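Side-chain contacts in catalase (Corynebacterium glutamicum, PDB 4B7H), which breaks hydrogen peroxide down to water and oxygen at a haem group, carries bound NADPH and is inhibited by nitric oxide: residues H160-L165 with D178-A183; D172-W177 with E485-R490. All coordinates share one frame; numbering follows the deposited sequence.

Contact 1 (H160-L165 with D178-A183)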
# COMPACT_ATOMS: atom_id res chain seq x y z
N HIS A 160 17.85 13.99 6.90
CA HIS A 160 17.87 14.69 5.62
C HIS A 160 19.24 15.34 5.38
O HIS A 160 19.78 15.29 4.27
CB HIS A 160 16.82 15.81 5.56
CG HIS A 160 15.39 15.37 5.67
ND1 HIS A 160 14.33 16.20 5.94
CD2 HIS A 160 14.87 14.13 5.53
CE1 HIS A 160 13.21 15.49 5.94
NE2 HIS A 160 13.51 14.23 5.71
N SER A 161 19.91 15.88 6.32
CA SER A 161 21.16 16.58 6.01
C SER A 161 22.25 15.63 5.51
O SER A 161 23.16 16.05 4.80
CB SER A 161 21.67 17.39 7.22
OG SER A 161 22.33 16.58 8.17
N GLN A 162 22.13 14.36 5.88
CA GLN A 162 23.05 13.31 5.43
C GLN A 162 22.68 12.67 4.10
O GLN A 162 23.48 11.91 3.54
CB GLN A 162 23.12 12.22 6.49
CG GLN A 162 23.85 12.69 7.72
CD GLN A 162 25.34 12.78 7.45
OE1 GLN A 162 25.94 11.83 6.94
NE2 GLN A 162 25.94 13.93 7.76
N LYS A 163 21.47 12.97 3.62
CA LYS A 163 20.96 12.39 2.38
C LYS A 163 21.05 13.40 1.23
O LYS A 163 22.04 14.13 1.15
CB LYS A 163 19.55 11.80 2.59
CG LYS A 163 19.56 10.51 3.43
CD LYS A 163 18.15 9.95 3.60
CE LYS A 163 18.13 8.46 3.96
NZ LYS A 163 18.58 7.60 2.83
N ARG A 164 20.07 13.45 0.34
CA ARG A 164 20.22 14.22 -0.89
C ARG A 164 19.43 15.51 -0.90
O ARG A 164 18.31 15.58 -0.38
CB ARG A 164 19.82 13.36 -2.09
CG ARG A 164 20.65 12.10 -2.17
CD ARG A 164 20.11 11.07 -3.16
NE ARG A 164 20.92 9.86 -3.04
CZ ARG A 164 22.11 9.68 -3.62
NH1 ARG A 164 22.59 10.62 -4.42
NH2 ARG A 164 22.80 8.57 -3.41
N LEU A 165 20.02 16.54 -1.51
CA LEU A 165 19.34 17.81 -1.74
C LEU A 165 18.03 17.59 -2.49
O LEU A 165 17.96 16.75 -3.40
CB LEU A 165 20.24 18.74 -2.55
CG LEU A 165 21.52 19.24 -1.88
CD1 LEU A 165 22.37 19.99 -2.88
CD2 LEU A 165 21.18 20.13 -0.70
N ASP A 178 26.69 22.43 7.61
CA ASP A 178 25.77 23.47 8.07
C ASP A 178 24.94 22.91 9.22
O ASP A 178 24.82 23.55 10.28
CB ASP A 178 24.87 23.95 6.94
CG ASP A 178 24.05 25.18 7.31
OD1 ASP A 178 24.59 26.08 7.99
OD2 ASP A 178 22.85 25.24 6.94
N PHE A 179 24.40 21.71 9.04
CA PHE A 179 23.61 21.10 10.11
C PHE A 179 24.47 20.82 11.34
O PHE A 179 24.11 21.22 12.45
CB PHE A 179 22.90 19.81 9.69
CG PHE A 179 22.14 19.17 10.82
CD1 PHE A 179 20.89 19.66 11.19
CD2 PHE A 179 22.70 18.14 11.57
CE1 PHE A 179 20.19 19.12 12.25
CE2 PHE A 179 22.00 17.59 12.65
CZ PHE A 179 20.74 18.08 12.98
N TRP A 180 25.60 20.14 11.15
CA TRP A 180 26.44 19.77 12.29
C TRP A 180 26.89 20.97 13.12
O TRP A 180 26.83 20.93 14.35
CB TRP A 180 27.65 18.96 11.83
CG TRP A 180 27.41 17.49 11.62
CD1 TRP A 180 26.51 16.68 12.28
CD2 TRP A 180 28.11 16.64 10.69
NE1 TRP A 180 26.61 15.38 11.80
CE2 TRP A 180 27.58 15.34 10.83
CE3 TRP A 180 29.12 16.86 9.76
CZ2 TRP A 180 28.05 14.25 10.08
CZ3 TRP A 180 29.58 15.80 9.00
CH2 TRP A 180 29.05 14.51 9.17
N THR A 181 27.35 22.03 12.46
CA THR A 181 27.79 23.21 13.21
C THR A 181 26.66 23.99 13.86
O THR A 181 26.87 24.69 14.85
CB THR A 181 28.64 24.18 12.35
OG1 THR A 181 27.84 24.72 11.29
CG2 THR A 181 29.86 23.48 11.79
N ARG A 182 25.45 23.89 13.31
CA ARG A 182 24.30 24.56 13.91
C ARG A 182 23.65 23.68 14.98
O ARG A 182 22.81 24.15 15.74
CB ARG A 182 23.30 25.01 12.84
CG ARG A 182 23.85 26.12 11.96
CD ARG A 182 22.88 26.57 10.87
NE ARG A 182 23.51 27.61 10.06
CZ ARG A 182 23.55 28.89 10.41
NH1 ARG A 182 22.96 29.30 11.53
NH2 ARG A 182 24.18 29.77 9.65
N ALA A 183 24.05 22.41 15.04
CA ALA A 183 23.62 21.49 16.09
C ALA A 183 24.86 20.96 16.79
O ALA A 183 25.23 19.79 16.62
CB ALA A 183 22.80 20.33 15.49
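Two close side-chain contacts, S161 on F179 and Q162 on W180, join the last turn of helix 155-162 to the C-terminal half of helix 173-182. In the first, the small S161 side chain sits against the root of the phenylalanine: OG lies 3.6 Å from F179 CB and 3.7 Å from F179 CG, approaching the ring obliquely. That hydroxyl is hydrogen-bonded to F158 O in its own helix; toward F179 it makes packing contact. A183 CB covers one face of the same ring near its rim, 3.9 Å above the plane.

The second sets an amide against an indole. A bend at chi2 (-73°) carries the Q162 amide across to the six-membered ring of W180, NE2 coming obliquely to within 3.2 Å of CZ2, with the two planes 33° apart; the same NE2 has a probable hydrogen bond to Q176 OE1. Both helices belong to the helical region packed beside the beta-barrel of the catalase fold, where W180 also packs on helix 187-194.

Within 178-183, R182 NE reaches D178 OD1 at 2.8 Å in a salt bridge, on the carboxylate's syn side but 28° out of its plane. D178 OD2 is hydrogen-bonded to Y397 OH and R401 N of the second subunit.

Contact 2 (D172-W177 with E485-R490); sequences DADMQW and EATEPR
T487, on the segment 485-490 that leads into helix 487-498, meets D174 and W177, which lie one turn apart on helix 173-182. Of these residues T487 has the most surface buried in the contact, and its two branches divide the work. OG1 donates a hydrogen bond to D174 OD1 at 2.6 Å, reaching that oxygen on the syn side but 33° out of the carboxylate plane. The methyl CG2, anti to the backbone N, is directed instead at the base of the tryptophan, 3.9 Å from W177 CB.

D174 extends its carboxylate with CG anti to its own backbone N (chi1 -172°), and both oxygens find partners. OD1 is shared between T487 and S484 OG, which is also hydrogen-bonded to T487 OG1, whereas OD2 forms a salt bridge with R401 of the second subunit; this opposing charge would be expected to help keep the buried acid ionised. The contact thereby ties the catalase core to the C-terminal helical domain characteristic of the haem catalase family, at a place where another subunit also packs.

W177 contributes its CB to the T487 methyl, while its indole turns away: NE1 is bonded to A479 O, and the ring meets W180 edge-to-face and W495 at a steep angle. D172 N-caps helix 173-182, OD2 accepting from M175 N 28° out of the carboxylate plane.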
# COMPACT_ATOMS: atom_id res chain seq x y z
N ASP A 172 25.55 16.37 -0.18
CA ASP A 172 26.12 17.71 -0.17
C ASP A 172 26.89 18.02 1.11
O ASP A 172 26.32 18.02 2.20
CB ASP A 172 25.00 18.74 -0.38
CG ASP A 172 25.54 20.14 -0.58
OD1 ASP A 172 26.11 20.39 -1.66
OD2 ASP A 172 25.37 20.98 0.33
N ALA A 173 28.18 18.31 0.96
CA ALA A 173 29.04 18.64 2.09
C ALA A 173 28.58 19.87 2.85
O ALA A 173 28.61 19.89 4.08
CB ALA A 173 30.49 18.81 1.63
N ASP A 174 28.18 20.91 2.12
CA ASP A 174 27.76 22.13 2.80
C ASP A 174 26.58 21.86 3.72
O ASP A 174 26.56 22.31 4.87
CB ASP A 174 27.39 23.24 1.83
CG ASP A 174 27.15 24.55 2.53
OD1 ASP A 174 28.16 25.22 2.86
OD2 ASP A 174 25.99 24.91 2.81
N MET A 175 25.61 21.10 3.22
CA MET A 175 24.45 20.75 4.03
C MET A 175 24.85 19.96 5.28
O MET A 175 24.34 20.21 6.37
CB MET A 175 23.44 19.98 3.18
CG MET A 175 22.36 19.27 4.00
SD MET A 175 20.92 18.72 3.06
CE MET A 175 21.65 17.48 2.00
N GLN A 176 25.76 18.99 5.12
CA GLN A 176 26.16 18.17 6.27
C GLN A 176 26.79 19.02 7.36
O GLN A 176 26.47 18.88 8.55
CB GLN A 176 27.12 17.07 5.84
CG GLN A 176 26.48 16.10 4.87
CD GLN A 176 27.23 14.79 4.72
OE1 GLN A 176 28.16 14.48 5.48
NE2 GLN A 176 26.81 13.99 3.74
N TRP A 177 27.70 19.90 6.97
CA TRP A 177 28.42 20.73 7.93
C TRP A 177 27.58 21.90 8.45
O TRP A 177 27.76 22.33 9.59
CB TRP A 177 29.74 21.21 7.35
CG TRP A 177 30.73 20.10 7.22
CD1 TRP A 177 31.08 19.42 6.08
CD2 TRP A 177 31.46 19.49 8.29
NE1 TRP A 177 31.99 18.44 6.38
CE2 TRP A 177 32.24 18.46 7.73
CE3 TRP A 177 31.54 19.73 9.67
CZ2 TRP A 177 33.09 17.67 8.50
CZ3 TRP A 177 32.36 18.93 10.43
CH2 TRP A 177 33.14 17.92 9.85
N GLU A 485 31.72 29.23 1.38
CA GLU A 485 32.50 30.19 2.15
C GLU A 485 31.80 30.57 3.46
O GLU A 485 32.45 30.82 4.46
CB GLU A 485 32.78 31.45 1.34
CG GLU A 485 33.70 31.24 0.17
CD GLU A 485 33.95 32.52 -0.59
OE1 GLU A 485 33.17 33.48 -0.40
OE2 GLU A 485 34.92 32.57 -1.36
N ALA A 486 30.47 30.60 3.44
CA ALA A 486 29.71 30.91 4.65
C ALA A 486 29.92 29.85 5.72
O ALA A 486 29.95 30.14 6.92
CB ALA A 486 28.22 31.03 4.33
N THR A 487 30.04 28.60 5.29
CA THR A 487 30.15 27.49 6.22
C THR A 487 31.56 27.32 6.79
O THR A 487 31.72 26.82 7.91
CB THR A 487 29.65 26.21 5.52
OG1 THR A 487 28.27 26.40 5.18
CG2 THR A 487 29.77 24.98 6.42
N GLU A 488 32.58 27.73 6.05
CA GLU A 488 33.96 27.58 6.50
C GLU A 488 34.23 28.04 7.95
O GLU A 488 34.69 27.22 8.76
CB GLU A 488 34.96 28.21 5.51
CG GLU A 488 35.08 27.42 4.21
CD GLU A 488 35.87 28.15 3.14
OE1 GLU A 488 36.11 29.37 3.28
OE2 GLU A 488 36.24 27.50 2.14
N PRO A 489 33.93 29.32 8.28
CA PRO A 489 34.21 29.75 9.66
C PRO A 489 33.39 29.01 10.71
O PRO A 489 33.89 28.83 11.83
CB PRO A 489 33.86 31.24 9.65
CG PRO A 489 32.92 31.40 8.50
CD PRO A 489 33.40 30.43 7.47
N ARG A 490 32.17 28.58 10.38
CA ARG A 490 31.41 27.76 11.33
C ARG A 490 32.15 26.46 11.64
O ARG A 490 32.22 26.04 12.80
CB ARG A 490 30.01 27.45 10.80
CG ARG A 490 29.10 28.67 10.67
CD ARG A 490 27.65 28.26 10.61
NE ARG A 490 27.24 27.61 11.85
CZ ARG A 490 26.81 28.26 12.92
NH1 ARG A 490 26.70 29.58 12.91
NH2 ARG A 490 26.48 27.58 14.02

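Overall arrangement
Helix 173-182 serves both contacts, whose centres lie 9 Å apart: its C-terminal half packs on helix 155-162 in contact 1, and its first turns meet helix 487-498 in contact 2. Probable hydrogen bonds connect the two, Q162 NE2 to Q176 OE1 at 3.2 Å and T181 OG1 to R490 NE at 3.0 Å, and S161 O packs on CG of M175. Contact 1 lies some way from the haem, the Q162 side chain being about 10 Å from the bound nitric oxide and that of F179 about 11 Å from a haem. One arginine of the second subunit, R401, serves both contacts, by its backbone N at D178 and its side-chain NE at D174.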